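Side-chain contacts in trehalose-6-phosphate phosphatase (Candida albicans, PDB 5DXF), which belongs to glycosyltransferase family 20 and adopts the GT-B fold, in which two Rossmann-like lobes face each other across a cleft: residues A[73-78]-A[514-519]; A[242-247]-A[273-278]; A[348-353]-A[404-409]; A[454-459]-A[486-491]; A[465-470]-A[505-510]. All blocks are in the same frame, centred on the assembly; numbering follows the deposited sequence.

Interaction 1 (A[73-78]-A[514-519])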
# COMPACT_ATOMS: atom_id res chain seq x y z
N HIS A 73 2.62 2.66 14.71
CA HIS A 73 2.91 3.73 15.64
C HIS A 73 1.79 3.90 16.64
O HIS A 73 2.02 4.07 17.83
CB HIS A 73 3.13 5.05 14.92
CG HIS A 73 3.71 6.12 15.79
ND1 HIS A 73 4.88 5.94 16.50
CD2 HIS A 73 3.29 7.36 16.08
CE1 HIS A 73 5.15 7.03 17.18
NE2 HIS A 73 4.20 7.91 16.95
N PHE A 74 0.57 3.80 16.16
CA PHE A 74 -0.59 3.97 17.00
C PHE A 74 -0.50 2.90 18.07
O PHE A 74 -0.84 3.14 19.22
CB PHE A 74 -1.85 3.78 16.17
CG PHE A 74 -3.11 3.91 16.96
CD1 PHE A 74 -3.37 5.05 17.67
CD2 PHE A 74 -4.02 2.89 16.99
CE1 PHE A 74 -4.53 5.18 18.40
CE2 PHE A 74 -5.18 2.99 17.72
CZ PHE A 74 -5.44 4.14 18.43
N LEU A 75 -0.06 1.73 17.66
CA LEU A 75 0.10 0.61 18.58
C LEU A 75 1.22 0.86 19.60
O LEU A 75 1.09 0.51 20.77
CB LEU A 75 0.38 -0.67 17.80
CG LEU A 75 -0.80 -1.26 17.04
CD1 LEU A 75 -0.39 -2.54 16.32
CD2 LEU A 75 -1.96 -1.53 17.98
N ALA A 76 2.30 1.48 19.15
CA ALA A 76 3.48 1.72 19.98
C ALA A 76 3.21 2.69 21.13
O ALA A 76 3.72 2.50 22.23
CB ALA A 76 4.62 2.23 19.12
N GLU A 77 2.37 3.67 20.86
CA GLU A 77 2.06 4.71 21.82
C GLU A 77 0.82 4.42 22.66
O GLU A 77 0.40 5.25 23.44
CB GLU A 77 1.95 6.05 21.12
CG GLU A 77 3.29 6.58 20.67
CD GLU A 77 3.24 8.03 20.25
OE1 GLU A 77 2.18 8.47 19.77
OE2 GLU A 77 4.25 8.73 20.41
N ASN A 78 0.23 3.25 22.48
CA ASN A 78 -0.86 2.81 23.34
C ASN A 78 -0.37 2.54 24.76
O ASN A 78 0.72 2.03 24.96
CB ASN A 78 -1.49 1.55 22.77
CG ASN A 78 -2.72 1.13 23.53
OD1 ASN A 78 -2.67 0.28 24.41
ND2 ASN A 78 -3.84 1.72 23.18
N ASN A 514 -8.83 3.95 14.05
CA ASN A 514 -10.10 3.27 14.18
C ASN A 514 -10.09 1.94 13.42
O ASN A 514 -10.78 1.00 13.82
CB ASN A 514 -11.26 4.16 13.69
CG ASN A 514 -12.60 3.44 13.73
OD1 ASN A 514 -13.11 3.02 12.69
ND2 ASN A 514 -13.17 3.29 14.92
N TRP A 515 -9.43 1.91 12.27
CA TRP A 515 -9.32 0.69 11.50
C TRP A 515 -8.53 -0.32 12.30
O TRP A 515 -8.91 -1.47 12.41
CB TRP A 515 -8.65 0.96 10.16
CG TRP A 515 -8.20 -0.27 9.41
CD1 TRP A 515 -8.88 -0.92 8.44
CD2 TRP A 515 -6.96 -0.96 9.56
NE1 TRP A 515 -8.15 -1.98 7.98
CE2 TRP A 515 -6.96 -2.02 8.65
CE3 TRP A 515 -5.84 -0.77 10.37
CZ2 TRP A 515 -5.90 -2.90 8.54
CZ3 TRP A 515 -4.79 -1.64 10.25
CH2 TRP A 515 -4.82 -2.69 9.35
N THR A 516 -7.44 0.13 12.88
CA THR A 516 -6.61 -0.77 13.66
C THR A 516 -7.34 -1.26 14.91
O THR A 516 -7.27 -2.42 15.26
CB THR A 516 -5.18 -0.22 13.90
OG1 THR A 516 -4.77 -0.47 15.25
CG2 THR A 516 -5.06 1.26 13.58
N SER A 517 -8.06 -0.37 15.57
CA SER A 517 -8.85 -0.77 16.73
C SER A 517 -9.98 -1.75 16.41
O SER A 517 -10.13 -2.76 17.06
CB SER A 517 -9.41 0.48 17.40
OG SER A 517 -10.53 0.19 18.21
N THR A 518 -10.73 -1.45 15.36
CA THR A 518 -11.80 -2.30 14.86
C THR A 518 -11.31 -3.71 14.53
O THR A 518 -11.96 -4.69 14.89
CB THR A 518 -12.45 -1.70 13.59
OG1 THR A 518 -12.82 -0.34 13.83
CG2 THR A 518 -13.69 -2.50 13.20
N PHE A 519 -10.15 -3.81 13.87
CA PHE A 519 -9.67 -5.12 13.48
C PHE A 519 -9.27 -5.96 14.69
O PHE A 519 -9.58 -7.16 14.73
CB PHE A 519 -8.49 -5.02 12.50
CG PHE A 519 -8.18 -6.32 11.83
CD1 PHE A 519 -9.02 -6.84 10.86
CD2 PHE A 519 -7.05 -7.05 12.19
CE1 PHE A 519 -8.75 -8.04 10.25
CE2 PHE A 519 -6.77 -8.25 11.58
CZ PHE A 519 -7.62 -8.76 10.61

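Interaction 2 (A[242-247]-A[273-278])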
# COMPACT_ATOMS: atom_id res chain seq x y z
N SER A 242 2.80 -23.60 -7.61
CA SER A 242 3.20 -24.95 -7.29
C SER A 242 2.92 -25.30 -5.84
O SER A 242 2.55 -26.42 -5.52
CB SER A 242 4.67 -25.12 -7.63
OG SER A 242 4.98 -24.30 -8.73
N LYS A 243 3.11 -24.32 -4.97
CA LYS A 243 2.93 -24.50 -3.54
C LYS A 243 1.56 -24.05 -3.06
O LYS A 243 1.33 -23.93 -1.87
CB LYS A 243 4.03 -23.77 -2.79
CG LYS A 243 5.43 -24.15 -3.25
CD LYS A 243 5.83 -25.51 -2.74
CE LYS A 243 7.09 -25.99 -3.43
NZ LYS A 243 7.27 -27.45 -3.24
N ARG A 244 0.67 -23.79 -3.99
CA ARG A 244 -0.65 -23.21 -3.71
C ARG A 244 -1.31 -23.75 -2.44
O ARG A 244 -1.84 -22.99 -1.63
CB ARG A 244 -1.57 -23.44 -4.91
CG ARG A 244 -1.68 -24.91 -5.33
CD ARG A 244 -2.35 -25.09 -6.68
NE ARG A 244 -2.36 -26.49 -7.09
CZ ARG A 244 -2.74 -26.93 -8.29
NH1 ARG A 244 -3.14 -26.07 -9.22
NH2 ARG A 244 -2.71 -28.23 -8.56
N SER A 245 -1.32 -25.07 -2.28
CA SER A 245 -1.91 -25.66 -1.10
C SER A 245 -1.19 -25.25 0.17
O SER A 245 -1.82 -24.93 1.17
CB SER A 245 -1.98 -27.17 -1.22
OG SER A 245 -0.75 -27.70 -1.66
N GLN A 246 0.13 -25.25 0.15
CA GLN A 246 0.85 -24.82 1.35
C GLN A 246 0.59 -23.35 1.69
O GLN A 246 0.46 -23.01 2.85
CB GLN A 246 2.34 -25.15 1.31
CG GLN A 246 2.91 -25.43 -0.06
CD GLN A 246 2.32 -26.65 -0.70
OE1 GLN A 246 1.13 -26.67 -1.00
NE2 GLN A 246 3.13 -27.67 -0.91
N LEU A 247 0.51 -22.48 0.69
CA LEU A 247 0.21 -21.08 0.96
C LEU A 247 -1.19 -20.87 1.52
O LEU A 247 -1.37 -20.21 2.53
CB LEU A 247 0.37 -20.26 -0.30
CG LEU A 247 1.73 -20.34 -0.98
CD1 LEU A 247 1.60 -20.21 -2.48
CD2 LEU A 247 2.63 -19.25 -0.44
N ALA A 273 -12.03 -23.18 -1.18
CA ALA A 273 -12.94 -24.27 -1.52
C ALA A 273 -12.44 -25.13 -2.68
O ALA A 273 -12.72 -26.33 -2.73
CB ALA A 273 -14.32 -23.72 -1.83
N ARG A 274 -11.71 -24.54 -3.62
CA ARG A 274 -11.32 -25.26 -4.84
C ARG A 274 -9.97 -25.97 -4.72
O ARG A 274 -9.86 -27.15 -5.06
CB ARG A 274 -11.30 -24.30 -6.04
CG ARG A 274 -12.64 -23.64 -6.30
CD ARG A 274 -12.91 -23.41 -7.79
NE ARG A 274 -14.09 -22.56 -7.97
CZ ARG A 274 -14.04 -21.31 -8.43
NH1 ARG A 274 -12.89 -20.77 -8.78
NH2 ARG A 274 -15.16 -20.61 -8.55
N VAL A 275 -8.95 -25.26 -4.25
CA VAL A 275 -7.62 -25.85 -4.10
C VAL A 275 -7.59 -26.82 -2.92
O VAL A 275 -7.03 -27.91 -3.01
CB VAL A 275 -6.55 -24.76 -3.91
CG1 VAL A 275 -5.18 -25.37 -3.71
CG2 VAL A 275 -6.55 -23.80 -5.10
N LEU A 276 -8.20 -26.41 -1.81
CA LEU A 276 -8.33 -27.28 -0.64
C LEU A 276 -9.77 -27.78 -0.49
O LEU A 276 -10.69 -27.19 -1.04
CB LEU A 276 -7.88 -26.55 0.63
CG LEU A 276 -6.37 -26.39 0.83
CD1 LEU A 276 -6.05 -25.70 2.15
CD2 LEU A 276 -5.69 -27.75 0.76
N GLY A 277 -9.94 -28.87 0.25
CA GLY A 277 -11.25 -29.48 0.43
C GLY A 277 -12.17 -28.68 1.34
O GLY A 277 -13.36 -28.96 1.43
N CYS A 278 -11.59 -27.68 2.01
CA CYS A 278 -12.27 -26.89 3.04
C CYS A 278 -13.64 -26.37 2.61
O CYS A 278 -13.82 -25.89 1.49
CB CYS A 278 -11.39 -25.72 3.45
SG CYS A 278 -9.64 -26.14 3.57

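Interaction 3 (A[348-353]-A[404-409])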
# COMPACT_ATOMS: atom_id res chain seq x y z
N GLN A 348 -0.79 4.21 -18.28
CA GLN A 348 -2.16 4.56 -18.64
C GLN A 348 -2.43 6.03 -18.36
O GLN A 348 -3.13 6.70 -19.12
CB GLN A 348 -3.16 3.68 -17.88
CG GLN A 348 -3.22 2.24 -18.36
CD GLN A 348 -1.99 1.43 -17.98
OE1 GLN A 348 -1.41 1.63 -16.92
NE2 GLN A 348 -1.59 0.52 -18.86
N LYS A 349 -1.85 6.54 -17.27
CA LYS A 349 -1.98 7.94 -16.91
C LYS A 349 -1.35 8.83 -17.98
O LYS A 349 -1.94 9.83 -18.40
CB LYS A 349 -1.33 8.21 -15.55
CG LYS A 349 -1.46 9.64 -15.07
CD LYS A 349 -0.65 9.87 -13.80
CE LYS A 349 -0.97 8.83 -12.74
NZ LYS A 349 -0.29 9.13 -11.44
N LEU A 350 -0.16 8.45 -18.42
CA LEU A 350 0.57 9.22 -19.42
C LEU A 350 -0.10 9.16 -20.79
O LEU A 350 -0.11 10.15 -21.53
CB LEU A 350 2.01 8.73 -19.53
CG LEU A 350 2.85 8.90 -18.26
CD1 LEU A 350 4.23 8.32 -18.46
CD2 LEU A 350 2.93 10.37 -17.86
N GLU A 351 -0.66 8.00 -21.13
CA GLU A 351 -1.37 7.85 -22.40
C GLU A 351 -2.64 8.70 -22.40
O GLU A 351 -2.91 9.43 -23.36
CB GLU A 351 -1.69 6.38 -22.66
CG GLU A 351 -0.54 5.61 -23.29
CD GLU A 351 -0.66 4.11 -23.11
OE1 GLU A 351 0.18 3.38 -23.67
OE2 GLU A 351 -1.59 3.66 -22.41
N GLY A 352 -3.40 8.61 -21.32
CA GLY A 352 -4.59 9.43 -21.16
C GLY A 352 -4.27 10.91 -21.20
O GLY A 352 -5.02 11.70 -21.76
N PHE A 353 -3.13 11.28 -20.61
CA PHE A 353 -2.70 12.68 -20.58
C PHE A 353 -2.34 13.16 -21.97
O PHE A 353 -2.67 14.28 -22.36
CB PHE A 353 -1.51 12.86 -19.64
CG PHE A 353 -1.00 14.27 -19.57
CD1 PHE A 353 -1.87 15.33 -19.38
CD2 PHE A 353 0.36 14.54 -19.69
CE1 PHE A 353 -1.40 16.63 -19.31
CE2 PHE A 353 0.83 15.83 -19.63
CZ PHE A 353 -0.05 16.88 -19.44
N THR A 404 7.12 22.71 -19.75
CA THR A 404 7.32 21.26 -19.80
C THR A 404 6.10 20.55 -19.22
O THR A 404 5.87 20.57 -18.01
CB THR A 404 8.59 20.83 -19.03
OG1 THR A 404 9.73 21.48 -19.59
CG2 THR A 404 8.77 19.33 -19.10
N PRO A 405 5.30 19.92 -20.10
CA PRO A 405 4.04 19.24 -19.77
C PRO A 405 4.19 18.17 -18.69
O PRO A 405 3.38 18.14 -17.76
CB PRO A 405 3.63 18.61 -21.10
CG PRO A 405 4.27 19.46 -22.13
CD PRO A 405 5.59 19.86 -21.55
N VAL A 406 5.19 17.30 -18.81
CA VAL A 406 5.40 16.25 -17.82
C VAL A 406 6.71 16.42 -17.06
O VAL A 406 7.79 16.48 -17.66
CB VAL A 406 5.39 14.85 -18.46
CG1 VAL A 406 5.59 13.78 -17.39
CG2 VAL A 406 4.09 14.61 -19.20
N LEU A 407 6.62 16.49 -15.74
CA LEU A 407 7.79 16.53 -14.89
C LEU A 407 7.91 15.21 -14.13
O LEU A 407 6.99 14.83 -13.40
CB LEU A 407 7.74 17.71 -13.92
CG LEU A 407 7.86 19.08 -14.59
CD1 LEU A 407 7.53 20.22 -13.63
CD2 LEU A 407 9.25 19.27 -15.18
N HIS A 408 9.03 14.53 -14.31
CA HIS A 408 9.23 13.21 -13.71
C HIS A 408 10.40 13.21 -12.72
O HIS A 408 11.56 13.35 -13.10
CB HIS A 408 9.48 12.16 -14.79
CG HIS A 408 9.42 10.75 -14.29
ND1 HIS A 408 9.78 9.67 -15.06
CD2 HIS A 408 9.02 10.24 -13.10
CE1 HIS A 408 9.62 8.56 -14.37
NE2 HIS A 408 9.16 8.88 -13.17
N TYR A 409 10.07 13.04 -11.44
CA TYR A 409 11.08 12.98 -10.39
C TYR A 409 11.18 11.55 -9.87
O TYR A 409 10.21 11.01 -9.35
CB TYR A 409 10.74 13.94 -9.25
CG TYR A 409 10.55 15.37 -9.69
CD1 TYR A 409 11.64 16.22 -9.84
CD2 TYR A 409 9.29 15.88 -9.94
CE1 TYR A 409 11.47 17.53 -10.24
CE2 TYR A 409 9.11 17.19 -10.34
CZ TYR A 409 10.20 18.01 -10.49
OH TYR A 409 10.03 19.32 -10.88

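Interaction 4 (A[454-459]-A[486-491])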
# COMPACT_ATOMS: atom_id res chain seq x y z
N PRO A 454 -10.24 18.49 -7.46
CA PRO A 454 -10.84 17.20 -7.81
C PRO A 454 -9.87 16.01 -7.86
O PRO A 454 -8.68 16.12 -8.20
CB PRO A 454 -11.42 17.45 -9.21
CG PRO A 454 -10.64 18.59 -9.75
CD PRO A 454 -10.35 19.46 -8.57
N LEU A 455 -10.43 14.86 -7.51
CA LEU A 455 -9.73 13.59 -7.56
C LEU A 455 -10.38 12.66 -8.58
O LEU A 455 -11.59 12.42 -8.53
CB LEU A 455 -9.72 12.92 -6.18
CG LEU A 455 -9.36 11.44 -6.17
CD1 LEU A 455 -7.89 11.24 -6.52
CD2 LEU A 455 -9.69 10.80 -4.83
N ILE A 456 -9.58 12.16 -9.51
CA ILE A 456 -10.05 11.17 -10.46
C ILE A 456 -9.47 9.81 -10.09
O ILE A 456 -8.26 9.66 -9.89
CB ILE A 456 -9.66 11.53 -11.91
CG1 ILE A 456 -10.12 12.95 -12.24
CG2 ILE A 456 -10.26 10.53 -12.88
CD1 ILE A 456 -9.89 13.34 -13.68
N LEU A 457 -10.35 8.82 -10.00
CA LEU A 457 -9.99 7.52 -9.44
C LEU A 457 -10.27 6.38 -10.42
O LEU A 457 -11.33 6.32 -11.04
CB LEU A 457 -10.76 7.29 -8.13
CG LEU A 457 -10.00 6.59 -7.00
CD1 LEU A 457 -8.70 7.32 -6.74
CD2 LEU A 457 -10.85 6.54 -5.74
N SER A 458 -9.30 5.49 -10.55
CA SER A 458 -9.47 4.29 -11.36
C SER A 458 -10.49 3.40 -10.67
O SER A 458 -10.50 3.30 -9.45
CB SER A 458 -8.14 3.55 -11.54
OG SER A 458 -8.33 2.28 -12.13
N GLU A 459 -11.36 2.78 -11.45
CA GLU A 459 -12.39 1.92 -10.87
C GLU A 459 -11.80 0.59 -10.42
O GLU A 459 -12.45 -0.18 -9.71
CB GLU A 459 -13.52 1.68 -11.88
CG GLU A 459 -13.08 0.95 -13.14
CD GLU A 459 -14.19 0.85 -14.15
OE1 GLU A 459 -14.99 1.80 -14.27
OE2 GLU A 459 -14.28 -0.19 -14.84
N ASN A 486 -10.62 16.75 -18.71
CA ASN A 486 -11.23 17.99 -19.16
C ASN A 486 -12.45 18.36 -18.31
O ASN A 486 -12.62 19.52 -17.92
CB ASN A 486 -11.63 17.91 -20.63
CG ASN A 486 -12.28 19.18 -21.14
OD1 ASN A 486 -11.60 20.18 -21.38
ND2 ASN A 486 -13.60 19.16 -21.30
N ASP A 487 -13.29 17.37 -18.02
CA ASP A 487 -14.49 17.59 -17.21
C ASP A 487 -14.16 18.05 -15.79
O ASP A 487 -14.82 18.94 -15.26
CB ASP A 487 -15.33 16.31 -17.14
CG ASP A 487 -16.12 16.06 -18.41
OD1 ASP A 487 -15.89 16.78 -19.41
OD2 ASP A 487 -16.96 15.14 -18.41
N ALA A 488 -13.15 17.44 -15.20
CA ALA A 488 -12.76 17.73 -13.82
C ALA A 488 -12.11 19.10 -13.71
O ALA A 488 -12.31 19.80 -12.72
CB ALA A 488 -11.83 16.66 -13.30
N LEU A 489 -11.34 19.48 -14.73
CA LEU A 489 -10.72 20.79 -14.74
C LEU A 489 -11.76 21.90 -14.90
O LEU A 489 -11.54 23.03 -14.45
CB LEU A 489 -9.68 20.89 -15.85
CG LEU A 489 -8.40 20.08 -15.65
CD1 LEU A 489 -7.39 20.43 -16.74
CD2 LEU A 489 -7.81 20.33 -14.27
N MET A 490 -12.88 21.58 -15.52
CA MET A 490 -13.91 22.58 -15.81
C MET A 490 -15.08 22.55 -14.83
O MET A 490 -16.11 23.18 -15.06
CB MET A 490 -14.44 22.39 -17.23
CG MET A 490 -13.50 22.87 -18.32
SD MET A 490 -12.93 24.56 -18.03
CE MET A 490 -12.32 24.99 -19.66
N LEU A 491 -14.91 21.81 -13.73
CA LEU A 491 -15.95 21.74 -12.70
C LEU A 491 -16.26 23.11 -12.12
O LEU A 491 -15.36 23.92 -11.92
CB LEU A 491 -15.53 20.78 -11.58
CG LEU A 491 -15.62 19.28 -11.87
CD1 LEU A 491 -15.19 18.49 -10.64
CD2 LEU A 491 -17.03 18.91 -12.29

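Interaction 5 (A[465-470]-A[505-510])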
# COMPACT_ATOMS: atom_id res chain seq x y z
N THR A 465 -13.53 1.43 -3.79
CA THR A 465 -14.48 0.76 -2.91
C THR A 465 -14.98 1.67 -1.78
O THR A 465 -16.16 1.61 -1.41
CB THR A 465 -13.87 -0.52 -2.30
OG1 THR A 465 -13.88 -1.57 -3.27
CG2 THR A 465 -14.64 -0.98 -1.07
N VAL A 466 -14.10 2.52 -1.25
CA VAL A 466 -14.51 3.36 -0.12
C VAL A 466 -14.96 4.75 -0.56
O VAL A 466 -15.94 5.27 -0.03
CB VAL A 466 -13.36 3.49 0.93
CG1 VAL A 466 -12.91 2.10 1.36
CG2 VAL A 466 -12.19 4.30 0.40
N LEU A 467 -14.28 5.34 -1.54
CA LEU A 467 -14.62 6.67 -2.03
C LEU A 467 -15.55 6.57 -3.23
O LEU A 467 -15.17 6.92 -4.35
CB LEU A 467 -13.36 7.46 -2.38
CG LEU A 467 -12.29 7.58 -1.29
CD1 LEU A 467 -11.17 8.50 -1.73
CD2 LEU A 467 -12.89 8.06 0.03
N LYS A 468 -16.77 6.08 -3.00
CA LYS A 468 -17.73 5.83 -4.06
C LYS A 468 -18.12 7.09 -4.84
O LYS A 468 -18.36 7.03 -6.04
CB LYS A 468 -19.00 5.17 -3.49
CG LYS A 468 -18.91 3.66 -3.34
CD LYS A 468 -20.28 3.05 -3.07
CE LYS A 468 -20.68 3.18 -1.61
NZ LYS A 468 -22.16 3.16 -1.45
N ASP A 469 -18.18 8.22 -4.15
CA ASP A 469 -18.66 9.46 -4.75
C ASP A 469 -17.61 10.16 -5.62
O ASP A 469 -17.92 11.12 -6.33
CB ASP A 469 -19.14 10.42 -3.66
CG ASP A 469 -20.52 10.06 -3.14
OD1 ASP A 469 -21.45 9.94 -3.97
OD2 ASP A 469 -20.67 9.90 -1.92
N ALA A 470 -16.37 9.69 -5.56
CA ALA A 470 -15.29 10.27 -6.35
C ALA A 470 -15.53 10.06 -7.84
O ALA A 470 -16.19 9.11 -8.24
CB ALA A 470 -13.95 9.68 -5.94
N GLU A 505 -15.11 13.83 4.50
CA GLU A 505 -15.71 13.13 5.63
C GLU A 505 -15.73 11.61 5.41
O GLU A 505 -15.69 10.84 6.37
CB GLU A 505 -17.13 13.65 5.93
CG GLU A 505 -17.94 14.07 4.72
CD GLU A 505 -19.39 14.27 5.07
OE1 GLU A 505 -19.71 15.24 5.79
OE2 GLU A 505 -20.22 13.44 4.63
N LYS A 506 -15.76 11.18 4.15
CA LYS A 506 -15.70 9.74 3.88
C LYS A 506 -14.34 9.16 4.26
O LYS A 506 -14.26 8.03 4.77
CB LYS A 506 -16.00 9.43 2.41
CG LYS A 506 -16.27 7.95 2.15
CD LYS A 506 -17.42 7.45 3.02
CE LYS A 506 -17.62 5.95 2.88
NZ LYS A 506 -16.42 5.18 3.30
N VAL A 507 -13.28 9.92 4.02
CA VAL A 507 -11.93 9.54 4.42
C VAL A 507 -11.78 9.60 5.93
O VAL A 507 -11.18 8.72 6.55
CB VAL A 507 -10.87 10.45 3.75
CG1 VAL A 507 -9.50 10.22 4.37
CG2 VAL A 507 -10.82 10.18 2.25
N LEU A 508 -12.33 10.66 6.50
CA LEU A 508 -12.28 10.90 7.92
C LEU A 508 -13.05 9.82 8.67
O LEU A 508 -12.82 9.57 9.84
CB LEU A 508 -12.81 12.29 8.23
CG LEU A 508 -11.73 13.37 8.31
CD1 LEU A 508 -11.37 13.92 6.95
CD2 LEU A 508 -12.16 14.49 9.24
N SER A 509 -13.99 9.19 7.97
CA SER A 509 -14.77 8.11 8.53
C SER A 509 -13.90 6.94 8.95
O SER A 509 -14.12 6.34 9.99
CB SER A 509 -15.78 7.63 7.51
OG SER A 509 -17.09 7.98 7.90
N ASN A 510 -12.92 6.60 8.13
CA ASN A 510 -11.99 5.56 8.51
C ASN A 510 -10.60 6.13 8.75
O ASN A 510 -9.89 6.46 7.83
CB ASN A 510 -11.95 4.49 7.43
CG ASN A 510 -11.21 3.24 7.85
OD1 ASN A 510 -11.37 2.76 8.96
ND2 ASN A 510 -10.40 2.71 6.95

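Interaction 1 (A[73-78]-A[514-519])
The Phe74 ring meets Thr516 with its edge: Thr516 OG1 lies close to the ring plane, 3.9 Å from Phe74 CD2. The methyl Thr516 CG2 reaches that same Phe74 CD2, also at 3.9 Å, but from off the plane and beyond the outline of the ring, so both branches of the threonine meet one corner of the phenylalanine. Phe74 CG lies opposite its own backbone N (chi1 179°), and because the bond from CA already points at helix 512-526, this torsion carries the ring straight out to that helix. Further on, the phenyl group touches Gln513, one turn from Thr516.

Leu75 adds a smaller contact. It leaves its helix at a tangent, and its CD2 methyl, the branch not in line with the chain, comes to 4.1 Å from Thr516 OG1, the two side chains running past each other in opposite senses. Thr516 OG1 thus has two carbon neighbours here, the ring edge and the leucine methyl, and no hydrogen bond or charge pair crosses the interface. Thr516 also packs on Ser71, one turn back along helix 66-76, while Leu75 continues onto Ile520.

Trp515 hydrogen-bonds through NE1 to Leu297 O and meets Trp202 and Phe227, whose strands belong to the main sheet. Helix 66-76 follows the first strand of that N-terminal lobe; a C-terminal helix returning to it, as 512-526 does, is a hallmark of the GT-B fold.

Interaction 2 (A[242-247]-A[273-278])
Two torsions set the meeting of Arg244 and Val275. Arg244 CG sits between the backbone N and the carbonyl carbon (chi1 54°), and from CG to NE the chain then runs extended, so that its methylenes cross Val275 at a slant. In Val275, CG1 is turned opposite the backbone N (chi1 179°), which makes it the branch offered to the other segment. Arg244 CG stands 3.9 Å from Val275 CG1, and Arg244 CD is hardly farther from the same methyl at 4.1 Å. The contact thus uses the aliphatic part of the arginine, while the guanidinium lies beyond it, where NH1 makes a weak hydrogen bond to Arg239 O.

Helix 244-251 belongs to the connection between the parallel strands 223-227 and 256-259, neighbours in the main sheet, and helix 262-274 comes directly after the second of them. The contact therefore brings the first turn of one helix of the Rossmann-like N-terminal lobe against the region where the next helix gives out.

Ser245 takes part through carbon and backbone. Its N is 4.1 Å from Val275 CG1, which places this methyl beside the start of the helix, and Ser245 CB approaches Leu276 CD2 at 4.2 Å. Leu276 starts off at an angle to the helix, but its end bends nearer and also rests on Leu252. Lys243, at the N-cap position, forms a cation-pi contact with Trp177.

Interaction 3 (A[348-353]-A[404-409])
Phe353 and Val406 make the closest approach between the two segments, with Phe353 CE2 3.5 Å from Val406 CG2. The methyl stands at the ring's edge, close to its plane, and also lies 3.8 Å from Phe353 CD2, so it spans one side of the hexagon. Phe353 holds its ring opposite the backbone N (chi1 179°), extending it from helix 346-359 toward strand 406-409. In Val406, CG1 takes the corresponding position (chi1 -179°), and this divides the work of the branches: CG2 goes to the phenylalanine and CG1 to Leu350, whose CD2 comes within 4.4 Å of Val406 CG1. Leu350 sets out alongside the strand and turns its end inward.

Pro405 adds carbon beyond the outer end of the ring, its CB being 4.2 Å from Phe353 CE2. Around this group, Phe353 and Val406 both touch Leu369 of the neighbouring strand 367-374, and Leu350 touches Val387 and Ile391 of helix 381-398, so helix and strand share the hydrophobic layer of an alternating Rossmann-like lobe.

No hydrogen bond joins the two segments. The strand's backbone bonds instead to strand 367-374 and to Asn395, consistent with helix and strand being held here mainly by apolar packing.

Interaction 4 (A[454-459]-A[486-491])
Apolar packing makes up most of the contact, and Ala488 is its meeting point. Ile456 CD1, the end of the longer isoleucine branch, comes within 3.9 Å of Ala488 CB; an extended chi2 of -175° sends this atom out to the helix. From the same side of the strand Pro454 CB approaches Ala488 CB at 4.2 Å. Pro454 CB has a second neighbour at 4.2 Å, Leu491 CD1, in the segment just after helix 478-489. The proline ring is thus set against the last helical turn and Leu491, two residues beyond the helix end.

A second kind of contact pairs carbon with oxygen: Pro454 CG lies 3.6 Å from Ala488 O, the oxygen that also accepts a weak backbone bond from Leu491 N.

Strand 455-458 lies between 428-430 and 471-473. Leu455, pointing the other way, packs on helix 439-447, while Ala488 and Leu491 also rest on Ile471, so helices cover both faces. With a methyl as the helix's main contribution, the backbones can come close, Pro454 and Ala488 having CA atoms 6.3 Å apart. This is consistent with cohesion through apolar packing, no hydrogen bond or salt bridge joining the segments.

Interaction 5 (A[465-470]-A[505-510])
Lys506 curls over the carbonyl of Val466. Its CG points away from the backbone N (chi1 -167°), toward the loop. Bends at chi2 and chi4 then fold the chain back, so that Lys506 CE stands 3.4 Å from Val466 O. The amine ends beside this oxygen too, with a weak hydrogen bond from Lys506 NZ to Val466 O of 3.4 Å. The carbonyl has another weak donor, Lys468 N, in the inverse gamma turn centred on Leu467.

Leu467 meets the helix obliquely. Its CD2 lies 3.7 Å from Val507 CG2 and 4.0 Å from Lys506 CG, reaching the seam between two successive residues. Beyond that pair, Leu467 and Val507 both rest on Leu442 of helix 439-447, which makes this half the buried one, whereas Lys506 is exposed.

Leu467 also opens a type I turn that ends at Ala470, leading into strand 471-473. Val466 touches Pro298, and Asn510 ND2 bonds weakly to Pro298 O, just past strand 290-296 of the N-terminal lobe. A loop and helix end of the second Rossmann-like lobe, placed next to the interlobe connection, suit the hinge side of a GT-B fold.

Overall arrangement
Interactions 3 and 4 are buried helix-strand packings on strands 406-409 and 455-458 of the second lobe, with centres about 16 Å apart. Interaction 5 joins interaction 4 directly, Leu455 CD2 being 4.1 Å from Leu467 CD1, yet it is only partly buried and carries the sole hydrogen bond, a weak one, between paired segments. Interaction 1 is also buried, but joins two helices far apart in sequence and encloses the other four along the chain; Trp515 CB and Asn510 OD1, 3.5 Å apart, link it to interaction 5 where helix 493-509 gives way to helix 512-526. Interaction 2 stands apart on the N-terminal lobe's surface, where arginine methylenes and a serine CB pack on Val275 and Leu276.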